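Local coordinates for protein AAC3-I (Uncultured bacterium, PDB 5HMN) that probably transfers an acetyl group from acetyl-coenzyme A to aminoglycoside antibiotics, as a GNAT-fold acetyltransferase linked to antibiotic resistance, at residues 50-58 with 67-75. Numbering follows the deposited sequence.
Sequences ESDYFIALA and GGLAAYELK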
loop_
_atom_site.group_PDB
_atom_site.type_symbol
_atom_site.label_atom_id
_atom_site.label_comp_id
_atom_site.label_asym_id
_atom_site.label_seq_id
_atom_site.Cartn_x
_atom_site.Cartn_y
_atom_site.Cartn_z
ATOM N N GLU C 50 5.966 -15.053 -6.673
ATOM C CA GLU C 50 6.310 -14.889 -8.081
ATOM C C GLU C 50 5.486 -13.785 -8.740
ATOM O O GLU C 50 5.481 -13.649 -9.958
ATOM C CB GLU C 50 6.126 -16.205 -8.826
ATOM C CG GLU C 50 4.726 -16.762 -8.735
ATOM C CD GLU C 50 4.637 -18.173 -9.270
ATOM O OE1 GLU C 50 5.665 -18.690 -9.758
ATOM O OE2 GLU C 50 3.543 -18.773 -9.197
ATOM N N SER C 51 4.803 -12.992 -7.926
ATOM C CA SER C 51 4.056 -11.850 -8.440
ATOM C C SER C 51 5.003 -10.699 -8.755
ATOM O O SER C 51 6.144 -10.672 -8.287
ATOM C CB SER C 51 2.989 -11.404 -7.441
ATOM O OG SER C 51 3.575 -10.920 -6.244
ATOM N N ASP C 52 4.513 -9.747 -9.544
ATOM C CA ASP C 52 5.311 -8.618 -10.009
ATOM C C ASP C 52 5.626 -7.593 -8.922
ATOM O O ASP C 52 6.628 -6.879 -9.007
ATOM C CB ASP C 52 4.584 -7.904 -11.154
ATOM C CG ASP C 52 4.310 -8.816 -12.329
ATOM O OD1 ASP C 52 5.274 -9.172 -13.038
ATOM O OD2 ASP C 52 3.132 -9.172 -12.547
ATOM N N TYR C 53 4.767 -7.513 -7.914
ATOM C CA TYR C 53 4.804 -6.388 -6.988
ATOM C C TYR C 53 5.208 -6.741 -5.556
ATOM O O TYR C 53 5.591 -5.862 -4.783
ATOM C CB TYR C 53 3.438 -5.696 -6.973
ATOM C CG TYR C 53 2.298 -6.588 -6.532
ATOM C CD1 TYR C 53 1.900 -6.635 -5.203
ATOM C CD2 TYR C 53 1.616 -7.379 -7.448
ATOM C CE1 TYR C 53 0.859 -7.446 -4.797
ATOM C CE2 TYR C 53 0.573 -8.194 -7.051
ATOM C CZ TYR C 53 0.200 -8.222 -5.725
ATOM O OH TYR C 53 -0.838 -9.030 -5.329
ATOM N N PHE C 54 5.124 -8.019 -5.193
ATOM C CA PHE C 54 5.444 -8.410 -3.817
ATOM C C PHE C 54 6.940 -8.642 -3.627
ATOM O O PHE C 54 7.592 -9.267 -4.460
ATOM C CB PHE C 54 4.666 -9.667 -3.413
ATOM C CG PHE C 54 4.876 -10.069 -1.975
ATOM C CD1 PHE C 54 4.350 -9.306 -0.946
ATOM C CD2 PHE C 54 5.605 -11.206 -1.653
ATOM C CE1 PHE C 54 4.537 -9.667 0.380
ATOM C CE2 PHE C 54 5.797 -11.577 -0.331
ATOM C CZ PHE C 54 5.262 -10.804 0.690
ATOM N N ILE C 55 7.474 -8.124 -2.521
ATOM C CA ILE C 55 8.885 -8.287 -2.187
ATOM C C ILE C 55 9.046 -8.782 -0.749
ATOM O O ILE C 55 8.541 -8.169 0.193
ATOM C CB ILE C 55 9.671 -6.964 -2.353
ATOM C CG1 ILE C 55 9.601 -6.473 -3.801
ATOM C CG2 ILE C 55 11.120 -7.142 -1.917
ATOM C CD1 ILE C 55 10.273 -5.133 -4.030
ATOM N N ALA C 56 9.748 -9.897 -0.587
ATOM C CA ALA C 56 10.013 -10.444 0.739
ATOM C C ALA C 56 11.508 -10.605 0.959
ATOM O O ALA C 56 12.176 -11.304 0.202
ATOM C CB ALA C 56 9.303 -11.777 0.919
ATOM N N LEU C 57 12.033 -9.946 1.988
ATOM C CA LEU C 57 13.453 -10.035 2.311
ATOM C C LEU C 57 13.652 -10.732 3.650
ATOM O O LEU C 57 12.892 -10.515 4.594
ATOM C CB LEU C 57 14.095 -8.643 2.356
ATOM C CG LEU C 57 13.963 -7.753 1.120
ATOM C CD1 LEU C 57 14.700 -6.439 1.332
ATOM C CD2 LEU C 57 14.482 -8.467 -0.117
ATOM N N ALA C 58 14.684 -11.563 3.731
ATOM C CA ALA C 58 15.015 -12.242 4.977
ATOM C C ALA C 58 16.466 -11.999 5.361
ATOM O O ALA C 58 17.358 -12.054 4.518
ATOM C CB ALA C 58 14.743 -13.737 4.856
ATOM N N GLY C 67 15.502 -11.798 11.077
ATOM C CA GLY C 67 14.743 -10.611 10.727
ATOM C C GLY C 67 14.223 -10.684 9.312
ATOM O O GLY C 67 14.585 -11.585 8.556
ATOM N N GLY C 68 13.389 -9.719 8.934
ATOM C CA GLY C 68 12.858 -9.702 7.591
ATOM C C GLY C 68 11.979 -8.513 7.263
ATOM O O GLY C 68 11.644 -7.700 8.128
ATOM N N LEU C 69 11.593 -8.434 5.994
ATOM C CA LEU C 69 10.848 -7.305 5.464
ATOM C C LEU C 69 9.881 -7.777 4.383
ATOM O O LEU C 69 10.244 -8.588 3.527
ATOM C CB LEU C 69 11.822 -6.257 4.904
ATOM C CG LEU C 69 11.310 -5.020 4.172
ATOM C CD1 LEU C 69 12.258 -3.857 4.426
ATOM C CD2 LEU C 69 11.182 -5.282 2.675
ATOM N N ALA C 70 8.648 -7.279 4.440
ATOM C CA ALA C 70 7.663 -7.518 3.389
ATOM C C ALA C 70 7.222 -6.186 2.789
ATOM O O ALA C 70 6.862 -5.261 3.520
ATOM C CB ALA C 70 6.466 -8.278 3.935
ATOM N N ALA C 71 7.252 -6.086 1.463
ATOM C CA ALA C 71 6.937 -4.825 0.801
ATOM C C ALA C 71 6.164 -5.034 -0.499
ATOM O O ALA C 71 6.211 -6.109 -1.098
ATOM C CB ALA C 71 8.211 -4.040 0.531
ATOM N N TYR C 72 5.466 -3.990 -0.928
ATOM C CA TYR C 72 4.678 -4.030 -2.157
ATOM C C TYR C 72 5.106 -2.904 -3.084
ATOM O O TYR C 72 5.172 -1.746 -2.672
ATOM C CB TYR C 72 3.183 -3.914 -1.848
ATOM C CG TYR C 72 2.609 -5.057 -1.030
ATOM C CD1 TYR C 72 2.654 -5.036 0.355
ATOM C CD2 TYR C 72 2.003 -6.145 -1.649
ATOM C CE1 TYR C 72 2.128 -6.079 1.107
ATOM C CE2 TYR C 72 1.473 -7.187 -0.909
ATOM C CZ TYR C 72 1.540 -7.149 0.467
ATOM O OH TYR C 72 1.011 -8.183 1.208
ATOM N N GLU C 73 5.411 -3.238 -4.334
ATOM C CA GLU C 73 5.696 -2.207 -5.322
ATOM C C GLU C 73 4.403 -1.674 -5.925
ATOM O O GLU C 73 3.600 -2.432 -6.471
ATOM C CB GLU C 73 6.604 -2.738 -6.428
ATOM C CG GLU C 73 6.933 -1.688 -7.481
ATOM C CD GLU C 73 7.692 -2.257 -8.666
ATOM O OE1 GLU C 73 7.900 -3.488 -8.711
ATOM O OE2 GLU C 73 8.081 -1.469 -9.551
ATOM N N LEU C 74 4.205 -0.365 -5.824
ATOM C CA LEU C 74 2.991 0.259 -6.336
ATOM C C LEU C 74 3.274 1.025 -7.620
ATOM O O LEU C 74 3.799 2.139 -7.585
ATOM C CB LEU C 74 2.390 1.197 -5.282
ATOM C CG LEU C 74 1.366 0.639 -4.286
ATOM C CD1 LEU C 74 1.821 -0.656 -3.653
ATOM C CD2 LEU C 74 1.055 1.675 -3.214
ATOM N N LYS C 75 2.934 0.424 -8.756
ATOM C CA LYS C 75 3.091 1.102 -10.035
ATOM C C LYS C 75 2.000 2.163 -10.190
ATOM O O LYS C 75 0.807 1.861 -10.140
ATOM C CB LYS C 75 3.062 0.097 -11.189
ATOM C CG LYS C 75 4.236 0.238 -12.155
ATOM C CD LYS C 75 4.969 -1.082 -12.351
ATOM C CE LYS C 75 6.278 -0.885 -13.106
ATOM N NZ LYS C 75 7.065 -2.150 -13.214
#
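Gly68 lies opposite Ala58 at one end of an antiparallel ladder, its CA 3.1 Å from Leu57 O. Leu69 follows as a hydrogen-bonded pair with Leu57, and Leu57 N reaches Leu69 O at 2.7 Å in a nearly straight bond. The two leucines run side by side, Leu69 CD2 3.9 Å from Leu57 CD1, on the face of this GNAT-fold beta hairpin that is packed against helix 100-115. On the reverse face Ala70 sits across from Ala56 and meets Phe54 CE1 with its methyl. Ala71 N and O then pair with Ile55 O and N, both at 2.8 Å. Tyr72 lies at the centre of an aromatic cluster with Phe54 and Tyr53. CG anti to the carbonyl carbon (chi1 -63°) places its ring beside its backbone N, where one face takes the edge of Phe54 in an edge-to-face pair, planes at 61° and Phe54 CD1 3.6 Å from Tyr72 CE2. Tyr53 stands alongside, CD1 to Tyr72 CD2 at the ring edges, and the cluster reaches the dimer interface: Tyr72 OH hydrogen-bonds to Lys75 O of the second subunit, and Tyr53 stacks on its Tyr53. Glu73 N closes the ladder on a lone pair of Tyr53 O at 2.7 Å. The buried Glu73 carboxylate is satisfied by Arg115 at OE1 and Ser82 at OE2, and the charge of Arg115 probably favours its ionised form.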